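PDB 3CWV: DNA gyrase, B subunit, truncated from Myxococcus xanthus, which probably acts as the ATP-binding subunit of a type II topoisomerase of the GyrB family, coupling ATP use to breakage, passage and rejoining of double-stranded DNA. Local coordinates for residues A[37-42]-A[54-59]; A[94-97]-A[101-104]; A[44-49]-A[183-188]; A[32-37]-A[157-162]. All coordinates share one frame; numbering follows the deposited sequence.

Contact 1. Residues A[37-42]-A[54-59]; sequences FLLDVA and VVLEVG
V54 meets the helical segment first, with both of its methyl branches turned on A42: CG2 lies 3.6 Å from A42 CB and CG1 stands 3.9 Å from the same A42 CB. With CG1 anti to the backbone N (chi1 177°), both branches face the small alanine side chain, and CG1 is also the one nearest L39, 4.4 Å from L39 CD2. V55 points the other way, as the next residue of a strand should, and its backbone pairs with F67 of strand 64-70. This is a helix laid on one face of a sheet: the short axes of 37-42 and 54-58 run nearly antiparallel, at 169°, and 9.9 Å apart, a layering that matches the alpha/beta sandwich of the GHKL ATPase family to which GyrB belongs. L56 points back at the helix, where its CD2 reaches L39 CD1 at 4.3 Å, a looser methyl-to-methyl touch than the one at V54. The backbones open accordingly, from 6.8 Å between the CA atoms of A42 and V54 to 8.2 Å between those of L39 and L56. Further along, V58 packs on R171 and L174 of helix 171-184 instead.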
loop_
_atom_site.group_PDB
_atom_site.type_symbol
_atom_site.label_atom_id
_atom_site.label_comp_id
_atom_site.label_asym_id
_atom_site.label_seq_id
_atom_site.Cartn_x
_atom_site.Cartn_y
_atom_site.Cartn_z
ATOM N N PHE A 37 -3.183 7.673 4.849
ATOM C CA PHE A 37 -3.840 6.892 5.922
ATOM C C PHE A 37 -5.151 6.263 5.417
ATOM O O PHE A 37 -5.475 5.100 5.738
ATOM C CB PHE A 37 -4.129 7.734 7.186
ATOM C CG PHE A 37 -2.887 8.305 7.886
ATOM C CD1 PHE A 37 -1.657 7.674 7.803
ATOM C CD2 PHE A 37 -3.006 9.454 8.671
ATOM C CE1 PHE A 37 -0.517 8.200 8.498
ATOM C CE2 PHE A 37 -1.900 9.980 9.351
ATOM C CZ PHE A 37 -0.655 9.351 9.265
ATOM N N LEU A 38 -5.946 7.039 4.680
ATOM C CA LEU A 38 -7.169 6.478 4.039
ATOM C C LEU A 38 -6.877 5.342 3.053
ATOM O O LEU A 38 -7.501 4.272 3.108
ATOM C CB LEU A 38 -8.010 7.570 3.360
ATOM C CG LEU A 38 -9.102 8.244 4.175
ATOM C CD1 LEU A 38 -9.696 9.371 3.340
ATOM C CD2 LEU A 38 -10.231 7.227 4.582
ATOM N N LEU A 39 -5.978 5.573 2.107
ATOM C CA LEU A 39 -5.528 4.511 1.197
ATOM C C LEU A 39 -5.031 3.246 1.919
ATOM O O LEU A 39 -5.300 2.117 1.466
ATOM C CB LEU A 39 -4.418 5.040 0.251
ATOM C CG LEU A 39 -4.966 6.076 -0.750
ATOM C CD1 LEU A 39 -3.806 6.774 -1.496
ATOM C CD2 LEU A 39 -5.899 5.410 -1.723
ATOM N N ASP A 40 -4.328 3.423 3.045
ATOM C CA ASP A 40 -3.861 2.270 3.839
ATOM C C ASP A 40 -5.043 1.447 4.422
ATOM O O ASP A 40 -4.958 0.211 4.552
ATOM C CB ASP A 40 -2.950 2.705 4.981
ATOM C CG ASP A 40 -1.537 3.166 4.518
ATOM O OD1 ASP A 40 -1.147 2.965 3.347
ATOM O OD2 ASP A 40 -0.824 3.746 5.371
ATOM N N VAL A 41 -6.111 2.136 4.826
ATOM C CA VAL A 41 -7.349 1.461 5.251
ATOM C C VAL A 41 -7.889 0.537 4.143
ATOM O O VAL A 41 -8.214 -0.640 4.388
ATOM C CB VAL A 41 -8.478 2.464 5.639
ATOM C CG1 VAL A 41 -9.763 1.687 5.973
ATOM C CG2 VAL A 41 -8.090 3.287 6.837
ATOM N N ALA A 42 -7.980 1.078 2.927
ATOM C CA ALA A 42 -8.467 0.338 1.758
ATOM C C ALA A 42 -7.527 -0.826 1.430
ATOM O O ALA A 42 -7.981 -1.928 1.135
ATOM C CB ALA A 42 -8.605 1.296 0.531
ATOM N N VAL A 54 -11.691 0.695 -5.028
ATOM C CA VAL A 54 -11.305 1.873 -4.246
ATOM C C VAL A 54 -11.286 3.059 -5.203
ATOM O O VAL A 54 -10.656 2.980 -6.272
ATOM C CB VAL A 54 -9.855 1.715 -3.660
ATOM C CG1 VAL A 54 -9.429 2.996 -2.896
ATOM C CG2 VAL A 54 -9.759 0.508 -2.769
ATOM N N VAL A 55 -11.974 4.138 -4.842
ATOM C CA VAL A 55 -11.976 5.381 -5.625
ATOM C C VAL A 55 -11.502 6.557 -4.767
ATOM O O VAL A 55 -12.089 6.850 -3.731
ATOM C CB VAL A 55 -13.370 5.721 -6.124
ATOM C CG1 VAL A 55 -13.321 6.950 -7.083
ATOM C CG2 VAL A 55 -13.964 4.506 -6.850
ATOM N N LEU A 56 -10.455 7.237 -5.224
ATOM C CA LEU A 56 -9.941 8.424 -4.562
ATOM C C LEU A 56 -10.297 9.641 -5.421
ATOM O O LEU A 56 -10.060 9.678 -6.644
ATOM C CB LEU A 56 -8.422 8.321 -4.360
ATOM C CG LEU A 56 -7.782 9.558 -3.732
ATOM C CD1 LEU A 56 -8.277 9.674 -2.273
ATOM C CD2 LEU A 56 -6.255 9.522 -3.762
ATOM N N GLU A 57 -10.855 10.648 -4.779
ATOM C CA GLU A 57 -11.347 11.810 -5.506
ATOM C C GLU A 57 -10.803 13.071 -4.851
ATOM O O GLU A 57 -10.907 13.259 -3.632
ATOM C CB GLU A 57 -12.866 11.779 -5.466
ATOM C CG GLU A 57 -13.591 12.715 -6.346
ATOM C CD GLU A 57 -15.080 12.400 -6.325
ATOM O OE1 GLU A 57 -15.830 13.094 -5.599
ATOM O OE2 GLU A 57 -15.487 11.429 -7.003
ATOM N N VAL A 58 -10.191 13.928 -5.663
ATOM C CA VAL A 58 -9.716 15.233 -5.191
ATOM C C VAL A 58 -10.591 16.311 -5.846
ATOM O O VAL A 58 -10.836 16.281 -7.048
ATOM C CB VAL A 58 -8.216 15.463 -5.522
ATOM C CG1 VAL A 58 -7.689 16.717 -4.833
ATOM C CG2 VAL A 58 -7.413 14.279 -5.090
ATOM N N GLY A 59 -11.106 17.217 -5.040
ATOM C CA GLY A 59 -11.948 18.280 -5.557
ATOM C C GLY A 59 -11.148 19.562 -5.617
ATOM O O GLY A 59 -10.050 19.648 -5.049
#

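Contact 2. Residues A[94-97]-A[101-104]; sequences DGWG and MLVV
The chain folds back so that the CA atoms of G97 and L102 lie 5.9 Å apart, with only three residues between the two segments. In GyrB-type GHKL ATPases a glycine-containing loop of this kind leads into a helix at the nucleotide-binding side, and 94-97 followed by helix 102-107 is consistent with that place in the fold. L102 carries the contact from the helical side. Its CG is anti to the backbone N (chi1 175°), which sends the CD2 methyl to the benzo part of the W96 indole: CD2 lies 3.6 Å from W96 CZ3 and 4.1 Å from W96 CE3. The leucine and tryptophan side chains cross at about a right angle; one methyl meets two neighbouring ring carbons, obliquely to the ring. G97 contributes backbone alone, its CA 4.4 Å from L102 CD2. Two features favour glycine there: its phi is positive, at 78°, and a modelled CB would fall 2.9 Å from L102 CD2, which is a clash. Around the pair, V153 and V155 of strand 151-159 and L78 of helix 75-82 also touch W96, burying it. The intervening S100 ties the two backbones together, its OG hydrogen-bonded to both G97 O and L102 N.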
loop_
_atom_site.group_PDB
_atom_site.type_symbol
_atom_site.label_atom_id
_atom_site.label_comp_id
_atom_site.label_asym_id
_atom_site.label_seq_id
_atom_site.Cartn_x
_atom_site.Cartn_y
_atom_site.Cartn_z
ATOM N N ASP A 94 -11.350 -6.167 14.897
ATOM C CA ASP A 94 -11.476 -6.260 13.440
ATOM C C ASP A 94 -12.480 -5.245 12.941
ATOM O O ASP A 94 -13.368 -4.832 13.682
ATOM C CB ASP A 94 -11.970 -7.654 12.991
ATOM C CG ASP A 94 -11.075 -8.790 13.484
ATOM O OD1 ASP A 94 -10.275 -9.276 12.660
ATOM O OD2 ASP A 94 -11.174 -9.172 14.689
ATOM N N GLY A 95 -12.365 -4.858 11.675
ATOM C CA GLY A 95 -13.311 -3.892 11.136
ATOM C C GLY A 95 -12.655 -2.963 10.158
ATOM O O GLY A 95 -11.410 -2.836 10.131
ATOM N N TRP A 96 -13.488 -2.351 9.326
ATOM C CA TRP A 96 -13.034 -1.313 8.396
ATOM C C TRP A 96 -12.312 -0.189 9.160
ATOM O O TRP A 96 -12.906 0.499 9.980
ATOM C CB TRP A 96 -14.217 -0.756 7.582
ATOM C CG TRP A 96 -13.763 -0.073 6.335
ATOM C CD1 TRP A 96 -13.572 -0.642 5.095
ATOM C CD2 TRP A 96 -13.421 1.313 6.200
ATOM N NE1 TRP A 96 -13.144 0.326 4.188
ATOM C CE2 TRP A 96 -13.034 1.525 4.842
ATOM C CE3 TRP A 96 -13.434 2.399 7.080
ATOM C CZ2 TRP A 96 -12.639 2.775 4.358
ATOM C CZ3 TRP A 96 -13.045 3.646 6.596
ATOM C CH2 TRP A 96 -12.650 3.818 5.238
ATOM N N GLY A 97 -11.026 -0.012 8.908
ATOM C CA GLY A 97 -10.245 1.065 9.595
ATOM C C GLY A 97 -9.851 0.719 11.024
ATOM O O GLY A 97 -9.252 1.535 11.715
ATOM N N MET A 101 -4.854 4.358 10.898
ATOM C CA MET A 101 -4.708 5.747 11.253
ATOM C C MET A 101 -5.911 6.544 10.738
ATOM O O MET A 101 -5.860 7.773 10.637
ATOM C CB MET A 101 -3.405 6.319 10.644
ATOM C CG MET A 101 -2.108 5.566 11.081
ATOM S SD MET A 101 -1.777 5.896 12.815
ATOM C CE MET A 101 -1.084 7.548 12.724
ATOM N N LEU A 102 -7.015 5.868 10.410
ATOM C CA LEU A 102 -8.230 6.612 10.067
ATOM C C LEU A 102 -8.623 7.758 11.014
ATOM O O LEU A 102 -9.013 8.845 10.550
ATOM C CB LEU A 102 -9.444 5.643 9.882
ATOM C CG LEU A 102 -10.819 6.262 9.646
ATOM C CD1 LEU A 102 -10.855 7.073 8.337
ATOM C CD2 LEU A 102 -11.921 5.135 9.679
ATOM N N VAL A 103 -8.589 7.522 12.326
ATOM C CA VAL A 103 -9.043 8.529 13.262
ATOM C C VAL A 103 -8.155 9.790 13.191
ATOM O O VAL A 103 -8.618 10.864 13.501
ATOM C CB VAL A 103 -9.082 8.029 14.718
ATOM C CG1 VAL A 103 -7.677 7.786 15.302
ATOM C CG2 VAL A 103 -9.846 9.060 15.633
ATOM N N VAL A 104 -6.908 9.634 12.760
ATOM C CA VAL A 104 -6.036 10.828 12.594
ATOM C C VAL A 104 -6.538 11.706 11.453
ATOM O O VAL A 104 -6.624 12.910 11.599
ATOM C CB VAL A 104 -4.586 10.426 12.385
ATOM C CG1 VAL A 104 -3.660 11.691 12.224
ATOM C CG2 VAL A 104 -4.132 9.610 13.567
#

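Contact 3. Residues A[44-49]-A[183-188]; sequences EEARRG and ALAPGL
Next to the point where A46 meets A185 and L188, the R47 guanidinium has R48 CG over one face, 3.7 Å above the plane and offset toward the rim, and E44 OE1 in plane at its edge. A helix cap and a tight turn frame the contact. Helix 28-47 ends in a Schellman motif at G49, whose phi is positive and whose N bonds back to A46 O; helix 171-184 passes into a type II beta turn from A185 to L188, closed by L188 N to A185 O, with G187 at the position that calls for glycine. The turn hands the chain on to strand 189-194.

R47 grips the E44 carboxylate side-on with two nitrogens: NE to E44 OE1 is 2.9 Å and almost straight at 178°, while NH2 to E44 OE2 is 2.8 Å and more bent at 158°. Both oxygens are met from out of the carboxylate plane, OE1 by 41° and OE2 less so, on its syn side. This salt bridge, one turn apart on the helix, fixes the rotation of the arginine end, which leads away from 183-188.

Between the segments the meeting is purely apolar and small: the single methyl of A46 faces both ends of the turn, A185 and L188. A185 CB comes to 4.0 Å of A46 CB. L188 presents its forked end, carried there by a CG anti to the backbone N, and the CD2 branch is the nearer one, 3.7 Å from A46 CB.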
loop_
_atom_site.group_PDB
_atom_site.type_symbol
_atom_site.label_atom_id
_atom_site.label_comp_id
_atom_site.label_asym_id
_atom_site.label_seq_id
_atom_site.Cartn_x
_atom_site.Cartn_y
_atom_site.Cartn_z
ATOM N N GLU A 44 -5.700 -2.552 3.566
ATOM C CA GLU A 44 -5.839 -3.630 4.536
ATOM C C GLU A 44 -7.090 -4.457 4.254
ATOM O O GLU A 44 -7.077 -5.706 4.379
ATOM C CB GLU A 44 -5.814 -3.095 5.972
ATOM C CG GLU A 44 -6.131 -4.154 7.042
ATOM C CD GLU A 44 -5.043 -5.222 7.213
ATOM O OE1 GLU A 44 -3.925 -5.083 6.680
ATOM O OE2 GLU A 44 -5.314 -6.217 7.911
ATOM N N GLU A 45 -8.171 -3.793 3.854
ATOM C CA GLU A 45 -9.370 -4.528 3.423
ATOM C C GLU A 45 -9.084 -5.369 2.183
ATOM O O GLU A 45 -9.475 -6.550 2.122
ATOM C CB GLU A 45 -10.534 -3.589 3.132
ATOM C CG GLU A 45 -10.940 -2.766 4.353
ATOM C CD GLU A 45 -11.500 -3.638 5.481
ATOM O OE1 GLU A 45 -12.565 -4.272 5.302
ATOM O OE2 GLU A 45 -10.855 -3.684 6.540
ATOM N N ALA A 46 -8.424 -4.779 1.188
ATOM C CA ALA A 46 -8.049 -5.535 -0.032
ATOM C C ALA A 46 -7.122 -6.709 0.309
ATOM O O ALA A 46 -7.303 -7.808 -0.224
ATOM C CB ALA A 46 -7.391 -4.619 -1.081
ATOM N N ARG A 47 -6.118 -6.468 1.156
ATOM C CA ARG A 47 -5.183 -7.515 1.577
ATOM C C ARG A 47 -5.927 -8.765 2.136
ATOM O O ARG A 47 -5.509 -9.919 1.937
ATOM C CB ARG A 47 -4.240 -6.978 2.649
ATOM C CG ARG A 47 -3.119 -7.965 3.027
ATOM C CD ARG A 47 -2.342 -7.536 4.274
ATOM N NE ARG A 47 -3.105 -7.589 5.529
ATOM C CZ ARG A 47 -3.416 -8.715 6.172
ATOM N NH1 ARG A 47 -3.046 -9.893 5.670
ATOM N NH2 ARG A 47 -4.078 -8.665 7.320
ATOM N N ARG A 48 -7.038 -8.513 2.810
ATOM C CA ARG A 48 -7.820 -9.559 3.491
ATOM C C ARG A 48 -8.899 -10.128 2.593
ATOM O O ARG A 48 -9.683 -10.983 3.026
ATOM C CB ARG A 48 -8.494 -8.976 4.734
ATOM C CG ARG A 48 -7.515 -8.587 5.821
ATOM C CD ARG A 48 -7.914 -9.216 7.154
ATOM N NE ARG A 48 -7.725 -10.665 7.117
ATOM C CZ ARG A 48 -8.268 -11.514 7.982
ATOM N NH1 ARG A 48 -9.056 -11.060 8.964
ATOM N NH2 ARG A 48 -8.031 -12.815 7.854
ATOM N N GLY A 49 -8.961 -9.638 1.356
ATOM C CA GLY A 49 -9.919 -10.160 0.395
ATOM C C GLY A 49 -11.318 -9.610 0.638
ATOM O O GLY A 49 -12.327 -10.241 0.273
ATOM N N ALA A 183 -0.947 -2.281 -7.836
ATOM C CA ALA A 183 0.138 -3.267 -7.981
ATOM C C ALA A 183 0.326 -4.132 -6.733
ATOM O O ALA A 183 0.624 -5.329 -6.833
ATOM C CB ALA A 183 1.464 -2.553 -8.309
ATOM N N LEU A 184 0.176 -3.524 -5.558
ATOM C CA LEU A 184 0.500 -4.224 -4.308
ATOM C C LEU A 184 -0.640 -5.144 -3.879
ATOM O O LEU A 184 -0.437 -6.071 -3.108
ATOM C CB LEU A 184 0.825 -3.227 -3.200
ATOM C CG LEU A 184 2.156 -2.535 -3.457
ATOM C CD1 LEU A 184 2.314 -1.290 -2.614
ATOM C CD2 LEU A 184 3.314 -3.490 -3.233
ATOM N N ALA A 185 -1.833 -4.863 -4.383
ATOM C CA ALA A 185 -3.013 -5.656 -4.088
ATOM C C ALA A 185 -3.599 -6.129 -5.431
ATOM O O ALA A 185 -4.602 -5.622 -5.918
ATOM C CB ALA A 185 -4.006 -4.828 -3.258
ATOM N N PRO A 186 -2.907 -7.095 -6.074
ATOM C CA PRO A 186 -3.223 -7.460 -7.457
ATOM C C PRO A 186 -4.669 -7.851 -7.627
ATOM O O PRO A 186 -5.181 -8.653 -6.840
ATOM C CB PRO A 186 -2.316 -8.672 -7.749
ATOM C CG PRO A 186 -1.516 -8.923 -6.544
ATOM C CD PRO A 186 -1.776 -7.850 -5.511
ATOM N N GLY A 187 -5.330 -7.278 -8.626
ATOM C CA GLY A 187 -6.747 -7.530 -8.828
ATOM C C GLY A 187 -7.644 -6.451 -8.237
ATOM O O GLY A 187 -8.775 -6.288 -8.675
ATOM N N LEU A 188 -7.149 -5.714 -7.247
ATOM C CA LEU A 188 -7.883 -4.558 -6.724
ATOM C C LEU A 188 -8.048 -3.491 -7.832
ATOM O O LEU A 188 -7.073 -3.146 -8.502
ATOM C CB LEU A 188 -7.096 -3.924 -5.565
ATOM C CG LEU A 188 -7.727 -2.700 -4.893
ATOM C CD1 LEU A 188 -9.110 -3.037 -4.313
ATOM C CD2 LEU A 188 -6.797 -2.120 -3.811
#

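Contact 4. Residues A[32-37]-A[157-162]; sequences HHLVYF and FVPDAT
L34 and F157 form the tight part of this contact, where helix 28-47 lies over strand 151-159 in the helix-on-sheet layering of the GHKL ATPase fold; the short axes are 10.0 Å apart at 150°. The phenyl ring approaches the base of the leucine obliquely: F157 CZ is 3.9 Å from L34 CB, and F157 CE1 stands equally near the same L34 CB. F157 CG sits between its own backbone N and carbonyl carbon (chi1 72°), which turns the ring toward the helix. V35 N lies near the ring plane, at its edge, 4.4 Å from F157 CZ. Were F157 replaced by an alanine, L34 CB is likely to lose its aromatic partner, and a gap to open between helix and strand. Farther out on L34, CD1 reaches P159 CB at 4.0 Å, a touch of one methyl against the pyrrolidine ring.

Beyond P159 the chain leaves the helix. A161 and T162 are exposed and take no part in the packing, and the turn there is held by polar bonds of its own. D160 OD2 makes a salt bridge with R16, while OD1 serves two donors. D160 OD1 takes T162 N, 2.9 Å away, on its anti lone pair, an Asx turn; T162 OG1 approaches from above the carboxylate plane, 2.6 Å from D160 OD1.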
loop_
_atom_site.group_PDB
_atom_site.type_symbol
_atom_site.label_atom_id
_atom_site.label_comp_id
_atom_site.label_asym_id
_atom_site.label_seq_id
_atom_site.Cartn_x
_atom_site.Cartn_y
_atom_site.Cartn_z
ATOM N N HIS A 32 -0.354 15.303 3.013
ATOM C CA HIS A 32 -0.516 14.152 2.118
ATOM C C HIS A 32 -0.721 12.850 2.896
ATOM O O HIS A 32 -1.457 11.962 2.462
ATOM C CB HIS A 32 0.659 14.049 1.157
ATOM C CG HIS A 32 0.643 15.144 0.138
ATOM N ND1 HIS A 32 0.024 15.014 -1.087
ATOM C CD2 HIS A 32 1.049 16.429 0.221
ATOM C CE1 HIS A 32 0.105 16.163 -1.741
ATOM N NE2 HIS A 32 0.729 17.038 -0.969
ATOM N N HIS A 33 -0.090 12.756 4.054
ATOM C CA HIS A 33 -0.317 11.588 4.932
ATOM C C HIS A 33 -1.750 11.347 5.345
ATOM O O HIS A 33 -2.170 10.210 5.485
ATOM C CB HIS A 33 0.629 11.610 6.110
ATOM C CG HIS A 33 1.954 11.016 5.762
ATOM N ND1 HIS A 33 2.741 11.524 4.749
ATOM C CD2 HIS A 33 2.572 9.893 6.191
ATOM C CE1 HIS A 33 3.817 10.770 4.611
ATOM N NE2 HIS A 33 3.745 9.781 5.486
ATOM N N LEU A 34 -2.532 12.407 5.462
ATOM C CA LEU A 34 -3.947 12.223 5.753
ATOM C C LEU A 34 -4.612 11.371 4.690
ATOM O O LEU A 34 -5.477 10.530 4.994
ATOM C CB LEU A 34 -4.653 13.583 5.860
ATOM C CG LEU A 34 -4.103 14.594 6.871
ATOM C CD1 LEU A 34 -5.063 15.793 6.835
ATOM C CD2 LEU A 34 -4.013 14.030 8.297
ATOM N N VAL A 35 -4.239 11.594 3.441
ATOM C CA VAL A 35 -4.746 10.788 2.331
ATOM C C VAL A 35 -4.159 9.384 2.340
ATOM O O VAL A 35 -4.888 8.399 2.113
ATOM C CB VAL A 35 -4.407 11.428 0.959
ATOM C CG1 VAL A 35 -5.033 10.597 -0.154
ATOM C CG2 VAL A 35 -4.970 12.845 0.911
ATOM N N TYR A 36 -2.853 9.281 2.592
ATOM C CA TYR A 36 -2.191 7.962 2.619
ATOM C C TYR A 36 -2.804 7.075 3.714
ATOM O O TYR A 36 -2.920 5.855 3.527
ATOM C CB TYR A 36 -0.680 8.101 2.859
ATOM C CG TYR A 36 0.066 8.896 1.783
ATOM C CD1 TYR A 36 -0.405 8.976 0.466
ATOM C CD2 TYR A 36 1.266 9.541 2.092
ATOM C CE1 TYR A 36 0.314 9.701 -0.519
ATOM C CE2 TYR A 36 1.970 10.279 1.127
ATOM C CZ TYR A 36 1.491 10.343 -0.158
ATOM O OH TYR A 36 2.183 11.064 -1.091
ATOM N N PHE A 37 -3.183 7.673 4.849
ATOM C CA PHE A 37 -3.840 6.892 5.922
ATOM C C PHE A 37 -5.151 6.263 5.417
ATOM O O PHE A 37 -5.475 5.100 5.738
ATOM C CB PHE A 37 -4.129 7.734 7.186
ATOM C CG PHE A 37 -2.887 8.305 7.886
ATOM C CD1 PHE A 37 -1.657 7.674 7.803
ATOM C CD2 PHE A 37 -3.006 9.454 8.671
ATOM C CE1 PHE A 37 -0.517 8.200 8.498
ATOM C CE2 PHE A 37 -1.900 9.980 9.351
ATOM C CZ PHE A 37 -0.655 9.351 9.265
ATOM N N PHE A 157 -13.456 14.380 3.457
ATOM C CA PHE A 157 -12.997 15.282 4.514
ATOM C C PHE A 157 -12.204 16.452 3.948
ATOM O O PHE A 157 -11.758 16.426 2.798
ATOM C CB PHE A 157 -12.171 14.549 5.599
ATOM C CG PHE A 157 -10.798 14.132 5.145
ATOM C CD1 PHE A 157 -9.686 14.893 5.477
ATOM C CD2 PHE A 157 -10.617 12.992 4.377
ATOM C CE1 PHE A 157 -8.395 14.509 5.040
ATOM C CE2 PHE A 157 -9.345 12.604 3.938
ATOM C CZ PHE A 157 -8.237 13.367 4.254
ATOM N N VAL A 158 -12.073 17.476 4.782
ATOM C CA VAL A 158 -11.343 18.691 4.463
ATOM C C VAL A 158 -10.280 18.907 5.548
ATOM O O VAL A 158 -10.604 19.174 6.702
ATOM C CB VAL A 158 -12.302 19.917 4.429
ATOM C CG1 VAL A 158 -11.538 21.194 4.021
ATOM C CG2 VAL A 158 -13.474 19.650 3.455
ATOM N N PRO A 159 -9.000 18.787 5.173
ATOM C CA PRO A 159 -7.930 19.032 6.142
ATOM C C PRO A 159 -8.169 20.379 6.796
ATOM O O PRO A 159 -8.514 21.343 6.107
ATOM C CB PRO A 159 -6.671 19.066 5.265
ATOM C CG PRO A 159 -7.014 18.072 4.151
ATOM C CD PRO A 159 -8.467 18.422 3.850
ATOM N N ASP A 160 -7.979 20.433 8.110
ATOM C CA ASP A 160 -8.308 21.617 8.892
ATOM C C ASP A 160 -7.347 22.759 8.548
ATOM O O ASP A 160 -6.127 22.678 8.825
ATOM C CB ASP A 160 -8.210 21.261 10.381
ATOM C CG ASP A 160 -8.889 22.290 11.283
ATOM O OD1 ASP A 160 -8.708 23.513 11.055
ATOM O OD2 ASP A 160 -9.644 21.863 12.181
ATOM N N ALA A 161 -7.899 23.841 7.991
ATOM C CA ALA A 161 -7.084 25.007 7.609
ATOM C C ALA A 161 -6.453 25.764 8.785
ATOM O O ALA A 161 -5.558 26.582 8.579
ATOM C CB ALA A 161 -7.914 25.969 6.757
ATOM N N THR A 162 -6.920 25.526 10.001
ATOM C CA THR A 162 -6.297 26.136 11.184
ATOM C C THR A 162 -5.080 25.322 11.664
ATOM O O THR A 162 -4.336 25.762 12.531
ATOM C CB THR A 162 -7.280 26.339 12.385
ATOM O OG1 THR A 162 -7.743 25.072 12.890
ATOM C CG2 THR A 162 -8.489 27.183 11.982
#

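Overall arrangement
Contacts 1, 3 and 4 string along helix 28-47: contact 4 in its N-terminal half, contact 1 at its middle, contact 3 at its C-terminal end. Contacts 1 and 4, their centres about 11 Å apart, share F37; both reach the eight-stranded sheet, through strands 53-58 and 151-159. Contact 3, about 23 Å from contact 4 between centres, joins the same helix to the turn that follows helix 171-184. Contact 2, nested within 3 and 4, packs against the helix, with V41 on W96 and F37 on M101. Along the chain, contact 1 is nested within 4 and closes before 2 opens, and contact 3 crosses both 1 and 4. One helix thus gathers distant parts of the domain.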